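Side-chain contacts in small S protein (Podospora anserina, PDB 2WVQ), which mediates heterokaryon incompatibility by reacting with het-S and forms the [het-s] prion through a C-terminal region absent from this globular-domain construct: residues K186-E191 with S216-Q221; L49-A54 with K205-G210; Q112-F117 with A153-K158; C45-D50 with R131-L136; P69-D74 with K79-A84. The protein carries 2 engineered substitutions. All blocks are in the same frame, centred on the assembly; numbering follows the deposited sequence.

Contact 1: K186-E191 with S216-Q221; sequences KLAEIE and SDAAAQ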
# COMPACT_ATOMS: atom_id res chain seq x y z
N LYS A 186 15.33 -0.02 -26.51
CA LYS A 186 14.85 0.03 -27.92
C LYS A 186 13.35 0.34 -28.03
O LYS A 186 12.91 1.15 -28.85
CB LYS A 186 15.19 -1.27 -28.69
CG LYS A 186 16.59 -1.25 -29.29
CD LYS A 186 16.84 -2.41 -30.28
CE LYS A 186 16.93 -1.92 -31.75
NZ LYS A 186 15.75 -1.06 -32.15
N LEU A 187 12.58 -0.30 -27.16
CA LEU A 187 11.15 -0.14 -27.13
C LEU A 187 10.72 1.30 -26.80
O LEU A 187 9.82 1.82 -27.46
CB LEU A 187 10.59 -1.13 -26.11
CG LEU A 187 9.82 -2.39 -26.56
CD1 LEU A 187 9.78 -2.76 -28.06
CD2 LEU A 187 10.22 -3.53 -25.70
N ALA A 188 11.39 1.92 -25.83
CA ALA A 188 11.16 3.31 -25.43
C ALA A 188 11.59 4.27 -26.55
O ALA A 188 11.05 5.36 -26.69
CB ALA A 188 11.91 3.63 -24.16
N GLU A 189 12.57 3.84 -27.36
CA GLU A 189 13.05 4.65 -28.49
C GLU A 189 11.97 4.65 -29.58
O GLU A 189 11.63 5.71 -30.13
CB GLU A 189 14.37 4.11 -29.04
CG GLU A 189 15.59 4.47 -28.18
CD GLU A 189 16.89 3.84 -28.68
OE1 GLU A 189 16.90 3.18 -29.76
OE2 GLU A 189 17.93 4.01 -27.98
N ILE A 190 11.41 3.47 -29.86
CA ILE A 190 10.28 3.31 -30.78
C ILE A 190 9.00 4.07 -30.33
O ILE A 190 8.27 4.62 -31.16
CB ILE A 190 9.98 1.79 -31.01
CG1 ILE A 190 11.16 1.10 -31.70
CG2 ILE A 190 8.66 1.61 -31.79
CD1 ILE A 190 11.12 -0.43 -31.64
N GLU A 191 8.74 4.11 -29.02
CA GLU A 191 7.56 4.81 -28.49
C GLU A 191 7.63 6.30 -28.80
O GLU A 191 6.63 6.95 -29.09
CB GLU A 191 7.46 4.63 -26.98
CG GLU A 191 7.26 3.20 -26.55
CD GLU A 191 7.31 3.04 -25.05
OE1 GLU A 191 7.51 4.04 -24.33
OE2 GLU A 191 7.13 1.90 -24.61
N SER A 216 12.61 8.68 -20.04
CA SER A 216 13.33 9.91 -19.76
C SER A 216 14.58 10.04 -20.63
O SER A 216 14.82 11.10 -21.25
CB SER A 216 13.66 9.98 -18.27
OG SER A 216 14.05 11.29 -17.93
N ASP A 217 15.35 8.96 -20.72
CA ASP A 217 16.60 8.94 -21.51
C ASP A 217 16.36 9.02 -23.02
O ASP A 217 17.13 9.66 -23.74
CB ASP A 217 17.43 7.71 -21.19
CG ASP A 217 17.94 7.69 -19.75
OD1 ASP A 217 17.84 8.72 -19.06
OD2 ASP A 217 18.42 6.63 -19.31
N ALA A 218 15.29 8.37 -23.47
CA ALA A 218 14.88 8.39 -24.87
C ALA A 218 14.50 9.79 -25.33
O ALA A 218 14.92 10.23 -26.39
CB ALA A 218 13.75 7.39 -25.11
N ALA A 219 13.66 10.48 -24.54
CA ALA A 219 13.36 11.91 -24.73
C ALA A 219 14.60 12.83 -24.70
O ALA A 219 14.74 13.69 -25.57
CB ALA A 219 12.34 12.37 -23.69
N ALA A 220 15.48 12.65 -23.71
CA ALA A 220 16.72 13.40 -23.59
C ALA A 220 17.61 13.22 -24.82
O ALA A 220 18.14 14.20 -25.36
CB ALA A 220 17.46 13.03 -22.31
N GLN A 221 17.76 11.97 -25.26
CA GLN A 221 18.57 11.65 -26.44
C GLN A 221 18.00 12.33 -27.69
O GLN A 221 18.75 12.72 -28.58
CB GLN A 221 18.64 10.12 -26.67
CG GLN A 221 19.77 9.37 -25.92
CD GLN A 221 19.44 7.87 -25.65
OE1 GLN A 221 18.29 7.40 -25.79
NE2 GLN A 221 20.47 7.12 -25.25

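Contact 2: L49-A54 with K205-G210; sequences LDIAKA and KDAAGG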
# COMPACT_ATOMS: atom_id res chain seq x y z
N LEU A 49 0.66 9.08 -14.30
CA LEU A 49 -0.10 7.83 -14.38
C LEU A 49 -0.01 7.09 -15.75
O LEU A 49 0.17 5.86 -15.80
CB LEU A 49 -1.57 8.09 -14.04
CG LEU A 49 -2.39 7.49 -12.88
CD1 LEU A 49 -1.62 6.96 -11.63
CD2 LEU A 49 -3.50 8.45 -12.48
N ASP A 50 -0.14 7.83 -16.85
CA ASP A 50 -0.05 7.25 -18.21
C ASP A 50 1.35 6.68 -18.45
O ASP A 50 1.49 5.66 -19.13
CB ASP A 50 -0.36 8.29 -19.31
CG ASP A 50 -1.77 8.95 -19.17
OD1 ASP A 50 -1.92 10.07 -19.71
OD2 ASP A 50 -2.72 8.37 -18.59
N ILE A 51 2.37 7.35 -17.93
CA ILE A 51 3.76 6.90 -18.03
C ILE A 51 4.03 5.63 -17.22
O ILE A 51 4.73 4.74 -17.73
CB ILE A 51 4.77 8.01 -17.73
CG1 ILE A 51 4.76 9.04 -18.87
CG2 ILE A 51 6.19 7.47 -17.56
CD1 ILE A 51 5.35 10.36 -18.44
N ALA A 52 3.49 5.54 -16.00
CA ALA A 52 3.61 4.30 -15.20
C ALA A 52 2.94 3.14 -15.91
O ALA A 52 3.46 1.98 -15.91
CB ALA A 52 3.04 4.48 -13.78
N LYS A 53 1.78 3.42 -16.51
CA LYS A 53 1.06 2.42 -17.30
C LYS A 53 1.89 2.03 -18.55
O LYS A 53 1.95 0.87 -18.91
CB LYS A 53 -0.32 2.93 -17.70
CG LYS A 53 -1.15 1.96 -18.52
CD LYS A 53 -2.39 2.66 -19.14
CE LYS A 53 -3.51 1.62 -19.29
NZ LYS A 53 -4.64 2.13 -20.08
N ALA A 54 2.52 3.02 -19.18
CA ALA A 54 3.33 2.75 -20.40
C ALA A 54 4.55 1.88 -20.04
O ALA A 54 4.97 1.01 -20.81
CB ALA A 54 3.80 4.08 -21.06
N LYS A 205 10.40 13.76 -20.88
CA LYS A 205 11.67 13.79 -20.13
C LYS A 205 11.42 14.16 -18.64
O LYS A 205 11.85 13.43 -17.74
CB LYS A 205 12.66 14.77 -20.78
CG LYS A 205 14.09 14.64 -20.29
CD LYS A 205 14.88 15.90 -20.56
CE LYS A 205 16.23 15.88 -19.82
NZ LYS A 205 17.01 17.15 -19.95
N ASP A 206 10.70 15.27 -18.40
CA ASP A 206 10.40 15.73 -17.05
C ASP A 206 9.44 14.80 -16.29
O ASP A 206 9.75 14.41 -15.17
CB ASP A 206 9.83 17.15 -17.06
CG ASP A 206 10.87 18.21 -17.40
OD1 ASP A 206 12.09 17.95 -17.30
OD2 ASP A 206 10.45 19.32 -17.78
N ALA A 207 8.29 14.48 -16.89
CA ALA A 207 7.26 13.65 -16.22
C ALA A 207 7.70 12.22 -15.95
O ALA A 207 7.30 11.65 -14.95
CB ALA A 207 5.93 13.68 -17.00
N ALA A 208 8.55 11.66 -16.83
CA ALA A 208 9.11 10.32 -16.62
C ALA A 208 10.11 10.28 -15.46
O ALA A 208 10.45 9.20 -14.97
CB ALA A 208 9.71 9.74 -17.90
N GLY A 209 10.55 11.45 -15.01
CA GLY A 209 11.47 11.56 -13.89
C GLY A 209 10.96 10.80 -12.68
O GLY A 209 9.83 11.01 -12.23
N GLY A 210 11.81 9.92 -12.15
CA GLY A 210 11.45 9.09 -11.00
C GLY A 210 10.61 7.85 -11.26
O GLY A 210 10.44 7.02 -10.36

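Contact 3: Q112-F117 with A153-K158; sequences QDLVVF and ALYDGK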
# COMPACT_ATOMS: atom_id res chain seq x y z
N GLN A 112 -20.11 18.96 -4.65
CA GLN A 112 -19.04 19.87 -5.10
C GLN A 112 -17.72 19.10 -5.27
O GLN A 112 -17.09 19.17 -6.32
CB GLN A 112 -18.86 21.07 -4.14
CG GLN A 112 -19.09 20.78 -2.63
CD GLN A 112 -18.50 21.83 -1.66
OE1 GLN A 112 -18.54 23.04 -1.92
NE2 GLN A 112 -17.97 21.36 -0.53
N ASP A 113 -17.38 18.33 -4.24
CA ASP A 113 -16.08 17.66 -4.13
C ASP A 113 -15.94 16.36 -4.93
O ASP A 113 -14.84 15.82 -5.04
CB ASP A 113 -15.76 17.41 -2.65
CG ASP A 113 -15.65 18.69 -1.86
OD1 ASP A 113 -16.25 18.76 -0.77
OD2 ASP A 113 -14.97 19.62 -2.34
N LEU A 114 -17.06 15.90 -5.49
CA LEU A 114 -17.11 14.67 -6.28
C LEU A 114 -16.88 14.83 -7.79
O LEU A 114 -16.78 13.83 -8.52
CB LEU A 114 -18.41 13.91 -5.98
CG LEU A 114 -18.55 13.40 -4.54
CD1 LEU A 114 -19.82 12.59 -4.36
CD2 LEU A 114 -17.35 12.58 -4.12
N VAL A 115 -16.74 16.07 -8.24
CA VAL A 115 -16.49 16.42 -9.65
C VAL A 115 -15.07 16.02 -10.04
O VAL A 115 -14.11 16.29 -9.31
CB VAL A 115 -16.67 17.96 -9.86
CG1 VAL A 115 -16.19 18.42 -11.24
CG2 VAL A 115 -18.13 18.36 -9.65
N VAL A 116 -14.93 15.38 -11.20
CA VAL A 116 -13.61 14.92 -11.66
C VAL A 116 -13.13 15.65 -12.93
O VAL A 116 -13.94 16.06 -13.76
CB VAL A 116 -13.54 13.36 -11.86
CG1 VAL A 116 -13.88 12.62 -10.57
CG2 VAL A 116 -14.44 12.89 -12.96
N PHE A 117 -11.82 15.79 -13.06
CA PHE A 117 -11.21 16.27 -14.29
C PHE A 117 -11.45 15.33 -15.49
O PHE A 117 -11.65 14.13 -15.33
CB PHE A 117 -9.71 16.48 -14.08
CG PHE A 117 -9.38 17.73 -13.29
CD1 PHE A 117 -8.98 17.63 -11.96
CD2 PHE A 117 -9.48 19.00 -13.88
CE1 PHE A 117 -8.67 18.77 -11.21
CE2 PHE A 117 -9.18 20.16 -13.15
CZ PHE A 117 -8.77 20.05 -11.81
N ALA A 153 -12.29 7.54 -8.52
CA ALA A 153 -11.39 8.70 -8.51
C ALA A 153 -10.34 8.64 -7.42
O ALA A 153 -10.60 8.16 -6.32
CB ALA A 153 -12.21 10.01 -8.39
N LEU A 154 -9.18 9.17 -7.73
CA LEU A 154 -8.18 9.53 -6.72
C LEU A 154 -8.46 10.97 -6.27
O LEU A 154 -8.36 11.90 -7.08
CB LEU A 154 -6.78 9.47 -7.31
CG LEU A 154 -6.30 8.08 -7.74
CD1 LEU A 154 -4.98 8.15 -8.50
CD2 LEU A 154 -6.16 7.22 -6.51
N TYR A 155 -8.76 11.15 -4.99
CA TYR A 155 -9.23 12.45 -4.48
C TYR A 155 -8.14 13.26 -3.76
O TYR A 155 -8.35 14.44 -3.41
CB TYR A 155 -10.47 12.26 -3.57
CG TYR A 155 -11.72 11.74 -4.25
CD1 TYR A 155 -12.17 10.43 -4.02
CD2 TYR A 155 -12.47 12.55 -5.09
CE1 TYR A 155 -13.35 9.96 -4.62
CE2 TYR A 155 -13.64 12.09 -5.69
CZ TYR A 155 -14.05 10.78 -5.46
OH TYR A 155 -15.20 10.30 -6.05
N ASP A 156 -6.98 12.65 -3.54
CA ASP A 156 -5.86 13.40 -2.94
C ASP A 156 -4.55 13.09 -3.67
O ASP A 156 -4.42 12.03 -4.25
CB ASP A 156 -5.71 13.07 -1.46
CG ASP A 156 -5.48 11.61 -1.22
OD1 ASP A 156 -6.45 10.83 -1.33
OD2 ASP A 156 -4.31 11.25 -0.96
N GLY A 157 -3.60 14.02 -3.61
CA GLY A 157 -2.28 13.87 -4.25
C GLY A 157 -1.51 12.64 -3.80
O GLY A 157 -0.82 11.98 -4.60
N LYS A 158 -1.66 12.31 -2.51
CA LYS A 158 -0.84 11.27 -1.87
C LYS A 158 -1.23 9.84 -2.25
O LYS A 158 -0.40 8.94 -2.22
CB LYS A 158 -0.83 11.45 -0.34
CG LYS A 158 -0.63 12.91 0.14
CD LYS A 158 0.72 13.53 -0.33
CE LYS A 158 0.53 14.54 -1.50
NZ LYS A 158 1.61 14.46 -2.54
O HOH W 1 -16.51 11.28 -8.06

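Contact 4: C45-D50 with R131-L136; sequences CQLRLD and RRLNDL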
# COMPACT_ATOMS: atom_id res chain seq x y z
N CYS A 45 -0.16 15.19 -13.27
CA CYS A 45 -0.44 13.96 -12.52
C CYS A 45 -1.05 12.85 -13.41
O CYS A 45 -0.76 11.66 -13.22
CB CYS A 45 -1.35 14.28 -11.32
SG CYS A 45 -0.44 15.14 -10.01
N GLN A 46 -1.92 13.24 -14.34
CA GLN A 46 -2.49 12.30 -15.30
C GLN A 46 -1.38 11.73 -16.21
O GLN A 46 -1.32 10.51 -16.36
CB GLN A 46 -3.60 12.95 -16.13
CG GLN A 46 -4.22 12.03 -17.21
CD GLN A 46 -4.89 10.81 -16.61
OE1 GLN A 46 -5.89 10.94 -15.90
NE2 GLN A 46 -4.34 9.62 -16.87
N LEU A 47 -0.50 12.58 -16.74
CA LEU A 47 0.65 12.10 -17.53
C LEU A 47 1.59 11.16 -16.74
O LEU A 47 2.12 10.22 -17.33
CB LEU A 47 1.42 13.26 -18.20
CG LEU A 47 0.66 14.06 -19.28
CD1 LEU A 47 1.38 15.32 -19.68
CD2 LEU A 47 0.33 13.23 -20.52
N ARG A 48 1.81 11.42 -15.44
CA ARG A 48 2.61 10.55 -14.56
C ARG A 48 1.99 9.14 -14.46
O ARG A 48 2.71 8.13 -14.53
CB ARG A 48 2.75 11.12 -13.14
CG ARG A 48 3.30 12.48 -12.98
CD ARG A 48 4.81 12.49 -12.79
NE ARG A 48 5.26 11.83 -11.56
CZ ARG A 48 6.54 11.63 -11.25
NH1 ARG A 48 7.50 12.04 -12.08
NH2 ARG A 48 6.87 11.02 -10.11
N LEU A 49 0.66 9.08 -14.30
CA LEU A 49 -0.10 7.83 -14.38
C LEU A 49 -0.01 7.09 -15.75
O LEU A 49 0.17 5.86 -15.80
CB LEU A 49 -1.57 8.09 -14.04
CG LEU A 49 -2.39 7.49 -12.88
CD1 LEU A 49 -1.62 6.96 -11.63
CD2 LEU A 49 -3.50 8.45 -12.48
N ASP A 50 -0.14 7.83 -16.85
CA ASP A 50 -0.05 7.25 -18.21
C ASP A 50 1.35 6.68 -18.45
O ASP A 50 1.49 5.66 -19.13
CB ASP A 50 -0.36 8.29 -19.31
CG ASP A 50 -1.77 8.95 -19.17
OD1 ASP A 50 -1.92 10.07 -19.71
OD2 ASP A 50 -2.72 8.37 -18.59
N ARG A 131 -3.29 11.05 -25.06
CA ARG A 131 -3.80 10.17 -26.10
C ARG A 131 -2.74 9.28 -26.77
O ARG A 131 -3.00 8.11 -26.97
CB ARG A 131 -4.67 10.94 -27.10
CG ARG A 131 -5.95 11.35 -26.45
CD ARG A 131 -6.57 12.56 -27.09
NE ARG A 131 -7.85 12.82 -26.44
CZ ARG A 131 -8.81 13.61 -26.91
NH1 ARG A 131 -8.66 14.27 -28.06
NH2 ARG A 131 -9.93 13.76 -26.20
N ARG A 132 -1.56 9.84 -27.05
CA ARG A 132 -0.41 9.07 -27.57
C ARG A 132 0.05 7.96 -26.61
O ARG A 132 0.26 6.82 -27.02
CB ARG A 132 0.75 10.02 -27.91
CG ARG A 132 2.10 9.33 -28.14
CD ARG A 132 3.11 10.25 -28.82
NE ARG A 132 2.95 10.21 -30.28
CZ ARG A 132 2.33 11.15 -31.00
NH1 ARG A 132 1.81 12.22 -30.42
NH2 ARG A 132 2.24 11.00 -32.32
N LEU A 133 0.22 8.30 -25.33
CA LEU A 133 0.63 7.32 -24.31
C LEU A 133 -0.40 6.24 -24.09
O LEU A 133 -0.07 5.06 -23.94
CB LEU A 133 0.97 8.03 -23.00
CG LEU A 133 2.35 8.38 -22.41
CD1 LEU A 133 3.55 8.38 -23.32
CD2 LEU A 133 2.23 9.74 -21.70
N ASN A 134 -1.67 6.62 -24.10
CA ASN A 134 -2.73 5.62 -24.02
C ASN A 134 -2.74 4.70 -25.27
O ASN A 134 -2.86 3.49 -25.15
CB ASN A 134 -4.10 6.29 -23.92
CG ASN A 134 -4.42 6.84 -22.52
OD1 ASN A 134 -5.54 7.27 -22.31
ND2 ASN A 134 -3.45 6.87 -21.60
N ASP A 135 -2.63 5.29 -26.45
CA ASP A 135 -2.71 4.55 -27.70
C ASP A 135 -1.62 3.50 -27.80
O ASP A 135 -1.90 2.39 -28.24
CB ASP A 135 -2.61 5.50 -28.90
CG ASP A 135 -3.91 6.24 -29.18
OD1 ASP A 135 -3.92 7.12 -30.06
OD2 ASP A 135 -4.94 5.94 -28.54
N LEU A 136 -0.40 3.88 -27.44
CA LEU A 136 0.78 3.02 -27.42
C LEU A 136 0.58 1.75 -26.58
O LEU A 136 0.97 0.66 -26.99
CB LEU A 136 1.94 3.87 -26.90
CG LEU A 136 3.16 3.62 -26.02
CD1 LEU A 136 3.79 4.96 -25.81
CD2 LEU A 136 2.98 2.93 -24.69
O HOH W 2 -0.62 5.21 -21.00

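Contact 5: P69-D74 with K79-A84; sequences PRFHSD and KSVQLA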
# COMPACT_ATOMS: atom_id res chain seq x y z
N PRO A 69 4.76 -19.27 -23.11
CA PRO A 69 3.92 -20.15 -22.31
C PRO A 69 4.23 -20.19 -20.81
O PRO A 69 3.34 -20.50 -20.05
CB PRO A 69 4.09 -21.52 -22.95
CG PRO A 69 5.39 -21.44 -23.73
CD PRO A 69 5.47 -20.01 -24.18
N ARG A 70 5.47 -19.89 -20.40
CA ARG A 70 5.81 -19.77 -18.98
C ARG A 70 4.77 -18.90 -18.24
O ARG A 70 4.43 -19.20 -17.11
CB ARG A 70 7.20 -19.14 -18.76
CG ARG A 70 8.37 -20.10 -18.74
CD ARG A 70 9.69 -19.36 -18.55
NE ARG A 70 9.78 -18.10 -19.30
CZ ARG A 70 10.75 -17.21 -19.12
NH1 ARG A 70 10.77 -16.08 -19.82
NH2 ARG A 70 11.70 -17.44 -18.22
N PHE A 71 4.28 -17.86 -18.90
CA PHE A 71 3.34 -16.88 -18.29
C PHE A 71 1.90 -17.34 -18.33
O PHE A 71 1.04 -16.69 -17.75
CB PHE A 71 3.44 -15.52 -18.97
CG PHE A 71 4.80 -14.95 -18.95
CD1 PHE A 71 5.45 -14.64 -20.14
CD2 PHE A 71 5.46 -14.73 -17.74
CE1 PHE A 71 6.73 -14.13 -20.14
CE2 PHE A 71 6.74 -14.22 -17.72
CZ PHE A 71 7.38 -13.93 -18.93
N HIS A 72 1.65 -18.49 -18.97
CA HIS A 72 0.27 -18.98 -19.14
C HIS A 72 -0.13 -20.17 -18.26
O HIS A 72 -1.23 -20.71 -18.41
CB HIS A 72 -0.05 -19.21 -20.63
CG HIS A 72 -0.14 -17.93 -21.40
ND1 HIS A 72 0.97 -17.17 -21.69
CD2 HIS A 72 -1.21 -17.24 -21.86
CE1 HIS A 72 0.60 -16.07 -22.32
NE2 HIS A 72 -0.72 -16.09 -22.44
N SER A 73 0.75 -20.54 -17.34
CA SER A 73 0.50 -21.63 -16.40
C SER A 73 0.09 -21.09 -15.03
O SER A 73 0.58 -20.05 -14.59
CB SER A 73 1.73 -22.50 -16.24
OG SER A 73 2.86 -21.69 -15.98
N ASP A 74 -0.79 -21.82 -14.35
CA ASP A 74 -1.29 -21.35 -13.05
C ASP A 74 -0.33 -21.65 -11.91
O ASP A 74 -0.38 -21.01 -10.86
CB ASP A 74 -2.68 -21.92 -12.76
CG ASP A 74 -3.40 -20.99 -11.97
N LYS A 79 11.82 -19.46 -10.93
CA LYS A 79 11.93 -18.46 -9.88
C LYS A 79 11.46 -17.10 -10.41
O LYS A 79 10.61 -16.47 -9.78
CB LYS A 79 13.35 -18.36 -9.30
CG LYS A 79 13.72 -19.44 -8.25
CD LYS A 79 14.50 -18.83 -7.08
CE LYS A 79 15.02 -19.88 -6.10
NZ LYS A 79 13.96 -20.52 -5.24
N SER A 80 11.97 -16.68 -11.57
CA SER A 80 11.65 -15.38 -12.13
C SER A 80 10.16 -15.19 -12.44
O SER A 80 9.61 -14.10 -12.27
CB SER A 80 12.54 -15.06 -13.34
OG SER A 80 13.91 -15.01 -12.95
N VAL A 81 9.50 -16.27 -12.85
CA VAL A 81 8.09 -16.21 -13.24
C VAL A 81 7.21 -16.24 -11.97
O VAL A 81 6.19 -15.57 -11.93
CB VAL A 81 7.70 -17.34 -14.30
CG1 VAL A 81 6.22 -17.28 -14.71
CG2 VAL A 81 8.57 -17.22 -15.57
N GLN A 82 7.61 -17.02 -10.96
CA GLN A 82 6.99 -16.97 -9.60
C GLN A 82 7.08 -15.58 -8.99
O GLN A 82 6.14 -15.12 -8.31
CB GLN A 82 7.66 -17.98 -8.65
CG GLN A 82 7.47 -19.45 -9.03
CD GLN A 82 8.12 -20.43 -8.06
OE1 GLN A 82 7.77 -21.60 -8.04
NE2 GLN A 82 9.06 -19.95 -7.24
N LEU A 83 8.21 -14.91 -9.22
CA LEU A 83 8.46 -13.56 -8.76
C LEU A 83 7.56 -12.56 -9.45
O LEU A 83 6.94 -11.71 -8.76
CB LEU A 83 9.94 -13.19 -8.93
CG LEU A 83 11.02 -13.50 -7.90
CD1 LEU A 83 11.12 -14.95 -7.49
CD2 LEU A 83 12.39 -13.06 -8.40
N ALA A 84 7.43 -12.67 -10.80
CA ALA A 84 6.51 -11.81 -11.56
C ALA A 84 5.04 -11.98 -11.17
O ALA A 84 4.30 -11.02 -11.15
CB ALA A 84 6.66 -12.01 -13.09

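Contact 1: K186-E191 with S216-Q221
Q221 N donates to D217 O at 2.8 Å, a regular helical bond in the turn of helix 213-224 that presents Q221 and A218 to A188 and E189 on helix 181-191. This is a helix-helix crossing in the mostly helical globular domain: the short axes approach to 8.9 Å at -55°, and alanines allow this spacing. A218 sends its single methyl group toward the neighbouring backbone, where CB lies 3.7 Å from A188 O. A188 answers with its own methyl, the two CB atoms being 4.3 Å apart. Both residues are buried, and having nothing beyond CB lets the turns face each other without an intervening layer.

The exposed flank belongs to longer polar side chains. E189 has CG anti to its carbonyl carbon (chi1 -77°); its CB bond points to one side of the other helix, but the extended chain carries the carboxylate nearer Q221. Their flat ends are turned 70° apart and meet oxygen to oxygen, so this is proximity and not a bond. Such polar groups suit a solvent-facing border. Away from this contact, E191 forms salt bridges to R58 and R140, tying helix 181-191 to helices 42-62 and 124-140. In the E189-Q221 approach, E189 OE2 stands 4.1 Å from Q221 OE1.

Contact 2: L49-A54 with K205-G210
I51 of helix 42-62 reaches A207 and A208, near the C-terminal end of helix 198-207 and ahead of helix 213-224; this is apolar packing of one helix against the end of another in the mostly helical globular domain. The interaction across the contact is apolar, and all three residues are buried. The longer branch of I51 does most of the work: CD1 lies 3.7 Å from A207 CB and 3.8 Å from A208 N, touching a methyl and the backbone next to it. CG1 stands beside the backbone N and anti to the carbonyl carbon (chi1 -70°), and chi2 near 160° extends the branch outward to the two alanines. The shorter branch, CG2, comes to 4.2 Å from A208 CB. Isoleucine suits the place because its two arms can address two successive alanines, whose short side chains admit it close to the main chain. I51 also packs on L133, I211 and M215, so its apolar surroundings continue beyond these alanines.

No hydrogen bond crosses between the two segments; backbone carbonyls near the turn are met by R48, three residues before I51. G209 O accepts a hydrogen bond from R48 NH1, and A207 O receives a weak one from the same nitrogen; an arginine, with several N-H groups, suits carbonyls near a helix end. G210 has a positive phi of 80°, a conformation glycine adopts easily. Just before it, G209 N donates to D206 O at 3.1 Å.

Contact 3: Q112-F117 with A153-K158
The ring of Y155 has the methyl of A153 over one face, CB standing 3.5 Å above the plane and displaced toward the rim, while a water lies in the ring plane at its edge. L114 CD2 and D113 O approach the ring obliquely from the opposing loop. CD2 of L114 is 3.7 Å from Y155 OH, so a leucine methyl lies against the phenol end, and D113 O is 4.0 Å from Y155 CE2. The ring is additionally stacked with Y105 of helix 79-108.

The water joins the two segments. It donates to L114 O at 2.6 Å and lies 2.6 Å from Y155 OH, with which it also hydrogen-bonds. Nearer the strand, V116 faces A153, and CG1 meets the alanine methyl CB at 3.8 Å. CG1 reaches it with chi1 at -58°, anti to the carbonyl carbon, which leaves CG2 between the backbone N and that carbon. A small alanine suits this spot, since its single methyl can lie against the Y155 ring face and still receive V116.

The segment 153-158 leaves strand 152-154, part of a two-stranded parallel sheet with 32-34, and D156 is the N-cap of helix 157-176. The loop 112-117 reaches the same strand 32-34 through backbone bonding between F117 and L34. Tyrosine therefore serves two purposes: its carbon skeleton packs against methyls, while its hydroxyl takes part in a water bridge to the L114 carbonyl. At this surface position, packing and one shared water join loop and strand end, without a direct hydrogen bond between them.

Contact 4: C45-D50 with R131-L136
L133 of helix 124-140 packs tightly against L47 and D50 of helix 42-62 in a nearly parallel helix pair, their short axes 18° apart and 10.0 Å at closest approach, within the buried interior of the helical domain. Its CD2 methyl sits 3.8 Å from D50 CB and 4.1 Å from L47 CD2, the two leucine side chains crossing at about a right angle. Leucine suits this position because one methyl can fill the step between residues three apart on the facing helix, using even the aliphatic carbon of an aspartate.

The polar flank is looser. N134, partly exposed, offers ND2 to D50 OD2 at 3.4 Å, a weak bond with the amide and carboxylate planes 78° apart. A water donates to D50 O at 2.9 Å and, more weakly, to L133 O, and accepts a weak bond from N134 ND2; water thus takes up backbone carbonyls of both helices.

D50 is buried. Its CG stands anti to the carbonyl carbon, beside the backbone N, which turns the carboxylate toward N134. OD1 bonds to H130 ND1, its strongest polar partner, while OD2 takes the N134 bond and a firmer one from Q46, one turn earlier. These donors would be expected to favour the charged carboxylate. Q46 NE2 approaches D50 OD2 to 2.7 Å, from 38° above the carboxylate plane.

Contact 5: P69-D74 with K79-A84
R70 runs along V81, and several of its atoms, CB, CD, NE, CZ and NH2, meet the same methyl. CB begins 4.0 Å from V81 CG2. CD comes nearer, 3.8 Å from V81 CG2, and the chain then bends at chi3 (-40°), which lays the guanidinium over that methyl with one flat face toward it. NE is 4.0 Å from V81 CG2; CZ comes next at 4.2 Å and NH2 at 4.1 Å from that same CG2. The polar end is engaged by D68, just before the segment, through a salt bridge from NH1.

V81 is the buried partner. While CG2 takes mainly the arginine, CG1, anti to its backbone N (chi1 180°), lies 3.6 Å from R70 O and near the ring of F71. That ring is modelled in two conformers, so its exact fit to the valine is less certain. F71 also packs on V18, V63 and I65.

Residues 69-71 form a short 3-10 turn, with H72 N donating to P69 O at 2.8 Å; S73 OG adds a weak bond to R70 O. The segment thus folds back on the first turn of helix 79-108, with four residues between them, closing a compact link between helices 42-62 and 79-108. On the same turn, K79 NZ bonds to L107 O of the second subunit, placing the contact beside the dimer interface. A short, branched valine here accepts both an aromatic ring and an arginine, so the flat face of the guanidinium can lie on an apolar methyl while NH1 keeps its salt bridge to D68.

Overall arrangement
Contacts 2 and 4 form the buried centre, their centres 8 Å apart: both use helix 42-62, which faces helix 124-140 on one flank and the end of helix 198-207 on another. Contact 2 is apolar across its segments; contact 4 adds a buried carboxylate and a water. Contact 1 adjoins both and is partly buried, with methyls inside and polar tips outside. Contact 3, a surface contact, touches the centre through L154 and L49 and relies on an aromatic ring and a water. Contact 5, about 37 Å from contact 3 between centres, is the only one touched by the second subunit; it packs a buried valine against an arginine and a phenylalanine.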